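Local coordinates for protein suppressor of fused homolog (Drosophila melanogaster, PDB 6LPH) that probably sequesters transcription factors by binding them, this chain being the N-terminal part of the Hedgehog-pathway protein, crystallised in complex with Fu, at residues A[169-181]-A[193-207]. Sequence-based numbering, arbitrary orientation.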
loop_
_atom_site.group_PDB
_atom_site.type_symbol
_atom_site.label_atom_id
_atom_site.label_comp_id
_atom_site.label_asym_id
_atom_site.label_seq_id
_atom_site.Cartn_x
_atom_site.Cartn_y
_atom_site.Cartn_z
ATOM N N LYS A 169 -3.203 12.143 -12.343
ATOM C CA LYS A 169 -1.880 12.143 -12.975
ATOM C C LYS A 169 -0.946 11.109 -12.313
ATOM O O LYS A 169 0.202 10.945 -12.730
ATOM C CB LYS A 169 -1.264 13.538 -12.848
ATOM C CG LYS A 169 -2.050 14.583 -13.603
ATOM C CD LYS A 169 -1.667 15.992 -13.200
ATOM C CE LYS A 169 -2.586 17.003 -13.880
ATOM N NZ LYS A 169 -2.376 17.025 -15.351
ATOM N N LEU A 170 -1.424 10.422 -11.281
ATOM C CA LEU A 170 -0.569 9.379 -10.643
ATOM C C LEU A 170 -0.767 7.979 -11.269
ATOM O O LEU A 170 -1.718 7.266 -10.904
ATOM C CB LEU A 170 -0.764 9.367 -9.119
ATOM C CG LEU A 170 -0.537 10.696 -8.400
ATOM C CD1 LEU A 170 -0.515 10.462 -6.905
ATOM C CD2 LEU A 170 0.766 11.375 -8.822
ATOM N N GLN A 171 0.132 7.608 -12.201
ATOM C CA GLN A 171 0.034 6.384 -13.025
ATOM C C GLN A 171 1.144 5.390 -12.806
ATOM O O GLN A 171 1.198 4.384 -13.522
ATOM C CB GLN A 171 0.252 6.669 -14.512
ATOM C CG GLN A 171 -0.201 7.976 -15.053
ATOM C CD GLN A 171 -1.642 7.898 -15.243
ATOM O OE1 GLN A 171 -2.346 7.737 -14.270
ATOM N NE2 GLN A 171 -2.105 7.946 -16.490
ATOM N N ASN A 172 2.065 5.693 -11.902
ATOM C CA ASN A 172 3.258 4.872 -11.710
ATOM C C ASN A 172 3.620 4.920 -10.258
ATOM O O ASN A 172 3.017 5.699 -9.485
ATOM C CB ASN A 172 4.418 5.409 -12.586
ATOM C CG ASN A 172 4.104 5.343 -14.082
ATOM O OD1 ASN A 172 3.796 6.366 -14.711
ATOM N ND2 ASN A 172 4.163 4.166 -14.647
ATOM N N LEU A 173 4.577 4.070 -9.855
ATOM C CA LEU A 173 4.840 3.862 -8.446
ATOM C C LEU A 173 6.303 3.914 -8.174
ATOM O O LEU A 173 7.090 3.460 -8.997
ATOM C CB LEU A 173 4.367 2.458 -8.004
ATOM C CG LEU A 173 2.876 2.256 -8.300
ATOM C CD1 LEU A 173 2.525 0.785 -8.303
ATOM C CD2 LEU A 173 2.061 3.070 -7.294
ATOM N N LEU A 174 6.677 4.462 -7.020
ATOM C CA LEU A 174 8.041 4.231 -6.468
ATOM C C LEU A 174 7.861 3.470 -5.201
ATOM O O LEU A 174 6.762 3.465 -4.657
ATOM C CB LEU A 174 8.826 5.533 -6.172
ATOM C CG LEU A 174 9.002 6.489 -7.354
ATOM C CD1 LEU A 174 9.863 7.720 -6.992
ATOM C CD2 LEU A 174 9.601 5.705 -8.518
ATOM N N VAL A 175 8.952 2.841 -4.726
ATOM C CA VAL A 175 8.939 2.023 -3.513
ATOM C C VAL A 175 9.842 2.635 -2.438
ATOM O O VAL A 175 11.025 2.881 -2.663
ATOM C CB VAL A 175 9.371 0.562 -3.784
ATOM C CG1 VAL A 175 9.308 -0.282 -2.498
ATOM C CG2 VAL A 175 8.491 -0.052 -4.869
ATOM N N ALA A 176 9.246 2.920 -1.281
ATOM C CA ALA A 176 9.968 3.499 -0.149
ATOM C C ALA A 176 9.833 2.582 1.049
ATOM O O ALA A 176 8.971 1.687 1.059
ATOM C CB ALA A 176 9.415 4.896 0.179
ATOM N N GLN A 177 10.698 2.776 2.049
ATOM C CA GLN A 177 10.533 2.053 3.293
ATOM C C GLN A 177 9.386 2.737 4.038
ATOM O O GLN A 177 9.367 3.954 4.135
ATOM C CB GLN A 177 11.794 2.096 4.145
ATOM C CG GLN A 177 11.596 1.260 5.406
ATOM C CD GLN A 177 12.810 1.259 6.282
ATOM O OE1 GLN A 177 13.679 2.124 6.174
ATOM N NE2 GLN A 177 12.884 0.292 7.152
ATOM N N ASP A 178 8.427 1.960 4.524
ATOM C CA ASP A 178 7.363 2.501 5.376
ATOM C C ASP A 178 7.964 3.162 6.637
ATOM O O ASP A 178 8.609 2.493 7.429
ATOM C CB ASP A 178 6.332 1.399 5.738
ATOM C CG ASP A 178 5.108 1.963 6.440
ATOM O OD1 ASP A 178 4.009 1.831 5.862
ATOM O OD2 ASP A 178 5.241 2.555 7.547
ATOM N N PRO A 179 7.745 4.479 6.819
ATOM C CA PRO A 179 8.388 5.238 7.898
ATOM C C PRO A 179 7.977 4.773 9.310
ATOM O O PRO A 179 8.769 4.876 10.245
ATOM C CB PRO A 179 7.913 6.688 7.642
ATOM C CG PRO A 179 6.622 6.539 6.903
ATOM C CD PRO A 179 6.764 5.293 6.066
ATOM N N GLN A 180 6.748 4.286 9.456
ATOM C CA GLN A 180 6.229 3.791 10.743
ATOM C C GLN A 180 6.613 2.344 10.965
ATOM O O GLN A 180 7.008 1.946 12.073
ATOM C CB GLN A 180 4.704 3.780 10.692
ATOM C CG GLN A 180 4.068 4.755 11.588
ATOM C CD GLN A 180 2.585 4.796 11.388
ATOM O OE1 GLN A 180 2.068 4.458 10.306
ATOM N NE2 GLN A 180 1.874 5.211 12.432
ATOM N N LEU A 181 6.441 1.539 9.923
ATOM C CA LEU A 181 6.520 0.082 10.111
ATOM C C LEU A 181 7.932 -0.451 9.992
ATOM O O LEU A 181 8.266 -1.434 10.641
ATOM C CB LEU A 181 5.584 -0.668 9.172
ATOM C CG LEU A 181 4.111 -0.252 9.269
ATOM C CD1 LEU A 181 3.260 -1.135 8.379
ATOM C CD2 LEU A 181 3.639 -0.290 10.712
ATOM N N PHE A 193 8.606 -3.595 5.253
ATOM C CA PHE A 193 7.346 -2.981 4.788
ATOM C C PHE A 193 7.645 -2.013 3.652
ATOM O O PHE A 193 8.249 -0.952 3.864
ATOM C CB PHE A 193 6.568 -2.366 5.960
ATOM C CG PHE A 193 6.041 -3.416 6.917
ATOM C CD1 PHE A 193 6.821 -3.868 8.009
ATOM C CD2 PHE A 193 4.821 -4.011 6.687
ATOM C CE1 PHE A 193 6.353 -4.878 8.860
ATOM C CE2 PHE A 193 4.354 -5.028 7.523
ATOM C CZ PHE A 193 5.108 -5.461 8.609
ATOM N N CYS A 194 7.272 -2.417 2.424
ATOM C CA CYS A 194 7.577 -1.644 1.229
ATOM C C CYS A 194 6.393 -0.747 0.911
ATOM O O CYS A 194 5.329 -1.217 0.462
ATOM C CB CYS A 194 7.875 -2.573 0.046
ATOM S SG CYS A 194 9.472 -3.378 0.277
ATOM N N GLN A 195 6.576 0.550 1.139
ATOM C CA GLN A 195 5.489 1.491 0.910
ATOM C C GLN A 195 5.496 1.965 -0.532
ATOM O O GLN A 195 6.478 2.540 -1.038
ATOM C CB GLN A 195 5.571 2.687 1.851
ATOM C CG GLN A 195 4.385 3.644 1.717
ATOM C CD GLN A 195 4.485 4.793 2.683
ATOM O OE1 GLN A 195 4.568 4.595 3.904
ATOM N NE2 GLN A 195 4.498 6.006 2.151
ATOM N N ILE A 196 4.367 1.733 -1.178
ATOM C CA ILE A 196 4.163 2.153 -2.545
ATOM C C ILE A 196 3.814 3.646 -2.535
ATOM O O ILE A 196 3.065 4.109 -1.661
ATOM C CB ILE A 196 3.100 1.218 -3.176
ATOM C CG1 ILE A 196 3.779 0.032 -3.867
ATOM C CG2 ILE A 196 2.324 1.855 -4.293
ATOM C CD1 ILE A 196 4.997 -0.509 -3.202
ATOM N N VAL A 197 4.388 4.408 -3.475
ATOM C CA VAL A 197 4.142 5.875 -3.582
ATOM C C VAL A 197 3.753 6.203 -5.016
ATOM O O VAL A 197 4.519 5.931 -5.925
ATOM C CB VAL A 197 5.399 6.702 -3.190
ATOM C CG1 VAL A 197 5.153 8.223 -3.265
ATOM C CG2 VAL A 197 5.868 6.328 -1.807
ATOM N N GLY A 198 2.578 6.807 -5.217
ATOM C CA GLY A 198 2.157 7.162 -6.573
ATOM C C GLY A 198 2.953 8.372 -7.039
ATOM O O GLY A 198 3.191 9.301 -6.264
ATOM N N VAL A 199 3.372 8.358 -8.301
ATOM C CA VAL A 199 4.200 9.421 -8.873
ATOM C C VAL A 199 3.769 9.806 -10.308
ATOM O O VAL A 199 3.097 9.025 -11.032
ATOM C CB VAL A 199 5.725 9.081 -8.864
ATOM C CG1 VAL A 199 6.257 8.953 -7.434
ATOM C CG2 VAL A 199 6.033 7.812 -9.667
ATOM N N PHE A 200 4.219 10.987 -10.722
ATOM C CA PHE A 200 3.994 11.529 -12.075
ATOM C C PHE A 200 4.919 10.811 -13.040
ATOM O O PHE A 200 5.908 10.130 -12.632
ATOM C CB PHE A 200 4.330 13.040 -12.112
ATOM C CG PHE A 200 3.226 13.939 -11.626
ATOM C CD1 PHE A 200 2.672 14.895 -12.479
ATOM C CD2 PHE A 200 2.756 13.866 -10.296
ATOM C CE1 PHE A 200 1.652 15.735 -12.030
ATOM C CE2 PHE A 200 1.732 14.704 -9.850
ATOM C CZ PHE A 200 1.171 15.632 -10.726
ATOM N N ASP A 201 4.598 10.961 -14.310
ATOM C CA ASP A 201 5.421 10.416 -15.380
ATOM C C ASP A 201 6.851 10.912 -15.285
ATOM O O ASP A 201 7.761 10.106 -15.444
ATOM C CB ASP A 201 4.878 10.788 -16.769
ATOM C CG ASP A 201 3.633 9.989 -17.166
ATOM O OD1 ASP A 201 3.044 9.264 -16.341
ATOM O OD2 ASP A 201 3.218 10.113 -18.338
ATOM N N ASP A 202 7.053 12.222 -15.060
ATOM C CA ASP A 202 8.430 12.750 -15.017
ATOM C C ASP A 202 9.192 12.253 -13.782
ATOM O O ASP A 202 10.395 11.982 -13.852
ATOM C CB ASP A 202 8.509 14.290 -15.186
ATOM C CG ASP A 202 7.753 15.071 -14.096
ATOM O OD1 ASP A 202 6.957 14.474 -13.344
ATOM O OD2 ASP A 202 7.939 16.306 -14.008
ATOM N N GLU A 203 8.477 12.099 -12.667
ATOM C CA GLU A 203 9.070 11.537 -11.440
ATOM C C GLU A 203 9.545 10.093 -11.687
ATOM O O GLU A 203 10.660 9.691 -11.274
ATOM C CB GLU A 203 8.065 11.624 -10.272
ATOM C CG GLU A 203 7.926 13.050 -9.722
ATOM C CD GLU A 203 6.625 13.356 -8.979
ATOM O OE1 GLU A 203 6.458 14.542 -8.598
ATOM O OE2 GLU A 203 5.780 12.452 -8.759
ATOM N N LEU A 204 8.699 9.320 -12.365
ATOM C CA LEU A 204 9.051 7.947 -12.727
ATOM C C LEU A 204 10.259 7.966 -13.659
ATOM O O LEU A 204 11.230 7.233 -13.451
ATOM C CB LEU A 204 7.881 7.217 -13.407
ATOM C CG LEU A 204 8.388 5.922 -14.048
ATOM C CD1 LEU A 204 8.616 4.892 -12.951
ATOM C CD2 LEU A 204 7.479 5.411 -15.155
ATOM N N GLU A 205 10.202 8.829 -14.663
ATOM C CA GLU A 205 11.304 8.921 -15.628
ATOM C C GLU A 205 12.646 9.146 -14.920
ATOM O O GLU A 205 13.626 8.474 -15.229
ATOM C CB GLU A 205 11.021 10.009 -16.680
ATOM C CG GLU A 205 11.658 9.707 -18.019
ATOM C CD GLU A 205 10.691 9.831 -19.206
ATOM O OE1 GLU A 205 11.193 10.044 -20.327
ATOM O OE2 GLU A 205 9.435 9.722 -19.036
ATOM N N GLN A 206 12.668 10.059 -13.947
ATOM C CA GLN A 206 13.914 10.426 -13.287
ATOM C C GLN A 206 14.363 9.405 -12.250
ATOM O O GLN A 206 15.560 9.247 -12.018
ATOM C CB GLN A 206 13.872 11.856 -12.720
ATOM C CG GLN A 206 13.523 12.926 -13.768
ATOM C CD GLN A 206 14.439 12.935 -14.997
ATOM O OE1 GLN A 206 14.023 13.335 -16.106
ATOM N NE2 GLN A 206 15.690 12.510 -14.810
ATOM N N ALA A 207 13.410 8.707 -11.628
ATOM C CA ALA A 207 13.757 7.621 -10.712
ATOM C C ALA A 207 14.429 6.501 -11.505
ATOM O O ALA A 207 15.376 5.842 -11.021
ATOM C CB ALA A 207 12.518 7.112 -10.003
HETATM O O HOH W 1 1.799 12.000 -14.804
HETATM O O HOH W 2 2.419 8.587 -13.519
#
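Lys-169 lies over one face of the Phe-200 ring, its CB 4.0 Å from the ring centroid in a CH-pi contact offset toward the rim, while Leu-170 approaches the same ring obliquely, with CD2 3.5 Å from Phe-200 CD2. At the far end Leu-181 places CD1 over a face of the Phe-193 ring, 4.1 Å from its centroid; helix 16-28 adds Ile-21 to the Phe-193 surroundings. Between the two rings, strands 172-177 and 193-199 pair in an antiparallel beta hairpin within the mixed sheet of the SUFU family domain. Leu-174 N and Val-197 N each donate to the other residue's carbonyl, and Ala-176 pairs likewise with Gln-195. Leu-174, on the face toward helix 201-207, crosses Val-199 at about a right angle and reaches Ala-207 CB with CD2 at 3.6 Å. At the break in the longer strand 172-186, Asp-178 N donates almost straight to Phe-193 O (3.0 Å, 175°). With CG of Asp-178 anti to its own N (chi1 -171°), the carboxylate turns back to the following amides: OD2 accepts from Gln-180 N (Asx turn) and from Leu-181 N (2.8 Å, Asx motif) and salt-bridges Arg-107; OD1 bonds to Thr-105 and His-73. An alanine here removes the carboxylate, and would probably leave the Arg-107 charge without its acidic mate and both turn amides without their acceptor. Arg-107 also bonds to Gln-195 OE1, against which Pro-179 CD packs at 3.2 Å.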